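Local coordinates for putative alpha-L-fucosidase (Bacteroides thetaiotaomicron VPI-5482, PDB 3GZA), which probably hydrolyses alpha-L-fucosidic bonds as a member of glycosyl hydrolase family 29, at residues L161-V166 and E196-K201. Numbering follows the deposited sequence.
Sequences LCEKMV and EPIVNK. With EDO (1,2-ethanediol), chain K.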
ATOM      1  N   LEU A 161       9.148   2.660  -8.360  1.00 24.66           N
ATOM      2  CA  LEU A 161       8.258   3.299  -7.377  1.00 24.19           C
ATOM      3  C   LEU A 161       9.034   4.407  -6.676  1.00 25.04           C
ATOM      4  O   LEU A 161       8.549   5.543  -6.487  1.00 24.46           O
ATOM      5  CB  LEU A 161       7.776   2.279  -6.354  1.00 25.25           C
ATOM      6  CG  LEU A 161       6.985   2.870  -5.177  1.00 24.92           C
ATOM      7  CD1 LEU A 161       5.613   3.507  -5.574  1.00 28.57           C
ATOM      8  CD2 LEU A 161       6.799   1.848  -4.046  1.00 27.17           C
ATOM      9  N   CYS A 162      10.265   4.080  -6.283  1.00 24.57           N
ATOM     10  CA  CYS A 162      11.103   5.057  -5.584  1.00 25.07           C
ATOM     11  C   CYS A 162      11.436   6.233  -6.467  1.00 24.90           C
ATOM     12  O   CYS A 162      11.381   7.404  -6.032  1.00 24.85           O
ATOM     13  CB  CYS A 162      12.376   4.397  -5.091  1.00 25.76           C
ATOM     14  SG  CYS A 162      12.049   3.202  -3.746  1.00 27.32           S
ATOM     15  N   GLU A 163      11.777   5.963  -7.714  1.00 24.26           N
ATOM     16  CA  GLU A 163      12.030   7.017  -8.723  1.00 24.54           C
ATOM     17  C   GLU A 163      10.795   7.933  -8.826  1.00 25.62           C
ATOM     18  O   GLU A 163      10.921   9.174  -8.861  1.00 25.13           O
ATOM     19  CB  GLU A 163      12.383   6.413 -10.077  1.00 26.65           C
ATOM     20  CG  GLU A 163      13.756   5.727 -10.059  1.00 24.28           C
ATOM     21  CD  GLU A 163      14.007   4.762 -11.170  1.00 29.56           C
ATOM     22  OE1 GLU A 163      13.165   4.650 -12.078  1.00 28.45           O
ATOM     23  OE2 GLU A 163      15.053   4.078 -11.126  1.00 27.75           O
ATOM     24  N   LYS A 164       9.618   7.319  -8.877  1.00 25.82           N
ATOM     25  CA  LYS A 164       8.391   8.123  -8.969  1.00 26.07           C
ATOM     26  C   LYS A 164       8.119   8.955  -7.714  1.00 26.13           C
ATOM     27  O   LYS A 164       7.698  10.109  -7.837  1.00 25.17           O
ATOM     28  CB  LYS A 164       7.199   7.254  -9.325  1.00 26.57           C
ATOM     29  CG  LYS A 164       7.216   6.772 -10.770  1.00 26.40           C
ATOM     30  CD  LYS A 164       6.045   5.867 -11.021  1.00 29.49           C
ATOM     31  CE  LYS A 164       5.911   5.418 -12.456  1.00 32.98           C
ATOM     32  NZ  LYS A 164       4.700   4.491 -12.532  1.00 32.38           N
HETATM   33  N   MSE A 165       8.378   8.412  -6.542  1.00 24.39           N
HETATM   34  CA  MSE A 165       8.218   9.149  -5.288  1.00 24.68           C
HETATM   35  C   MSE A 165       9.170  10.338  -5.270  1.00 25.58           C
HETATM   36  O   MSE A 165       8.780  11.458  -4.959  1.00 25.63           O
HETATM   37  CB  MSE A 165       8.436   8.273  -4.061  1.00 25.55           C
HETATM   38  CG  MSE A 165       7.317   7.235  -3.827  1.00 24.52           C
HETATM   39 SE   MSE A 165       7.495   6.344  -2.131  0.75 26.51          SE
HETATM   40  CE  MSE A 165       9.074   5.355  -2.379  1.00 25.18           C
ATOM     41  N   VAL A 166      10.419  10.084  -5.653  1.00 25.44           N
ATOM     42  CA  VAL A 166      11.431  11.143  -5.709  1.00 24.65           C
ATOM     43  C   VAL A 166      10.997  12.198  -6.691  1.00 25.40           C
ATOM     44  O   VAL A 166      11.147  13.376  -6.444  1.00 25.19           O
ATOM     45  CB  VAL A 166      12.809  10.558  -6.002  1.00 25.18           C
ATOM     46  CG1 VAL A 166      13.887  11.640  -6.269  1.00 26.22           C
ATOM     47  CG2 VAL A 166      13.288   9.651  -4.852  1.00 24.57           C
ATOM     48  N   GLU A 196      19.715  10.018  -9.145  1.00 24.91           N
ATOM     49  CA  GLU A 196      20.559  11.176  -9.340  1.00 25.09           C
ATOM     50  C   GLU A 196      20.101  11.963 -10.572  1.00 25.60           C
ATOM     51  O   GLU A 196      20.036  13.199 -10.506  1.00 26.89           O
ATOM     52  CB  GLU A 196      22.056  10.813  -9.415  1.00 25.94           C
ATOM     53  CG  GLU A 196      22.896  12.046  -9.388  1.00 25.47           C
ATOM     54  CD  GLU A 196      24.309  11.853  -9.893  1.00 28.05           C
ATOM     55  OE1 GLU A 196      24.788  10.691 -10.057  1.00 30.71           O
ATOM     56  OE2 GLU A 196      24.960  12.904 -10.141  1.00 27.15           O
ATOM     57  N   PRO A 197      19.741  11.287 -11.675  1.00 24.83           N
ATOM     58  CA  PRO A 197      19.283  12.088 -12.819  1.00 26.03           C
ATOM     59  C   PRO A 197      18.015  12.860 -12.570  1.00 25.24           C
ATOM     60  O   PRO A 197      17.809  13.910 -13.192  1.00 24.86           O
ATOM     61  CB  PRO A 197      19.025  11.044 -13.901  1.00 26.16           C
ATOM     62  CG  PRO A 197      19.860   9.893 -13.522  1.00 27.43           C
ATOM     63  CD  PRO A 197      19.842   9.851 -12.051  1.00 26.51           C
ATOM     64  N   ILE A 198      17.162  12.322 -11.717  1.00 25.66           N
ATOM     65  CA  ILE A 198      15.888  12.995 -11.364  1.00 24.77           C
ATOM     66  C   ILE A 198      16.189  14.267 -10.568  1.00 24.83           C
ATOM     67  O   ILE A 198      15.679  15.346 -10.879  1.00 25.16           O
ATOM     68  CB  ILE A 198      14.966  12.074 -10.573  1.00 25.90           C
ATOM     69  CG1 ILE A 198      14.565  10.868 -11.394  1.00 27.46           C
ATOM     70  CG2 ILE A 198      13.678  12.815 -10.121  1.00 25.97           C
ATOM     71  CD1 ILE A 198      13.899   9.811 -10.519  1.00 26.80           C
ATOM     72  N   VAL A 199      17.066  14.144  -9.586  1.00 25.30           N
ATOM     73  CA  VAL A 199      17.444  15.292  -8.759  1.00 25.85           C
ATOM     74  C   VAL A 199      18.186  16.300  -9.651  1.00 26.20           C
ATOM     75  O   VAL A 199      17.929  17.521  -9.614  1.00 26.38           O
ATOM     76  CB  VAL A 199      18.241  14.855  -7.525  1.00 25.46           C
ATOM     77  CG1 VAL A 199      18.725  16.122  -6.742  1.00 26.65           C
ATOM     78  CG2 VAL A 199      17.422  13.921  -6.656  1.00 27.49           C
ATOM     79  N   ASN A 200      19.037  15.842 -10.564  1.00 26.22           N
ATOM     80  CA  ASN A 200      19.751  16.794 -11.403  1.00 26.82           C
ATOM     81  C   ASN A 200      18.834  17.571 -12.327  1.00 26.48           C
ATOM     82  O   ASN A 200      19.031  18.747 -12.571  1.00 26.87           O
ATOM     83  CB  ASN A 200      20.792  16.073 -12.263  1.00 27.31           C
ATOM     84  CG  ASN A 200      22.058  15.741 -11.500  1.00 32.97           C
ATOM     85  OD1 ASN A 200      22.379  16.399 -10.481  1.00 37.27           O
ATOM     86  ND2 ASN A 200      22.813  14.754 -12.011  1.00 35.47           N
ATOM     87  N   LYS A 201      17.829  16.895 -12.861  1.00 26.22           N
ATOM     88  CA  LYS A 201      16.923  17.550 -13.781  1.00 25.45           C
ATOM     89  C   LYS A 201      16.008  18.548 -13.096  1.00 24.93           C
ATOM     90  O   LYS A 201      15.861  19.696 -13.560  1.00 25.33           O
ATOM     91  CB  LYS A 201      16.073  16.507 -14.485  1.00 25.99           C
ATOM     92  CG  LYS A 201      15.066  17.079 -15.460  1.00 28.13           C
ATOM     93  CD  LYS A 201      14.349  16.015 -16.223  1.00 31.58           C
ATOM     94  CE  LYS A 201      13.391  16.624 -17.259  1.00 37.34           C
ATOM     95  NZ  LYS A 201      12.684  15.550 -18.014  1.00 42.08           N
TER
HETATM   96  C1  EDO K 466       6.378   1.628 -10.220  1.00 17.65           C
HETATM   97  O1  EDO K 466       6.143   2.198 -11.567  1.00 23.85           O
HETATM   98  C2  EDO K 466       5.306   2.337  -9.338  1.00 22.69           C
HETATM   99  O2  EDO K 466       4.075   1.672  -9.349  1.00 25.01           O
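The CD1 methyl of Ile198 butts against the base of Glu163, 3.7 Å from Glu163 CB and 3.5 Å from Glu163 O, the two side chains crossing at about a right angle. This approach follows from CG1 of Ile198 standing anti to its carbonyl carbon (chi1 -63°) and an extended second torsion. Its other branch, CG2, meets Val166 CG1 at 4.0 Å, so the forked isoleucine touches both residues. Val166 CG1 also lies 4.2 Å from Val199 CG2, a looser apolar contact. The segments are nearly parallel, their axes 10.0 Å apart at 15°, as suits neighbouring helices on the outside of the TIM-barrel-type catalytic domain: helices 148-171 and 196-202 flank strand 178-181 in sequence, and strand 207-209 follows. Val199 also packs on Phe208 of that strand. The carboxylate of Glu163 is engaged by the backbone N of Asp194, just ahead of the second helix. On another side of helix 148-171, the extended Lys164 donates from NZ to O1 of a 1,2-ethanediol at 2.9 Å, probably a crystallisation additive, which also bonds Glu49 of the second subunit. An alanine in place of Lys164 would probably leave the diol without this donor and weaken its link between the subunits.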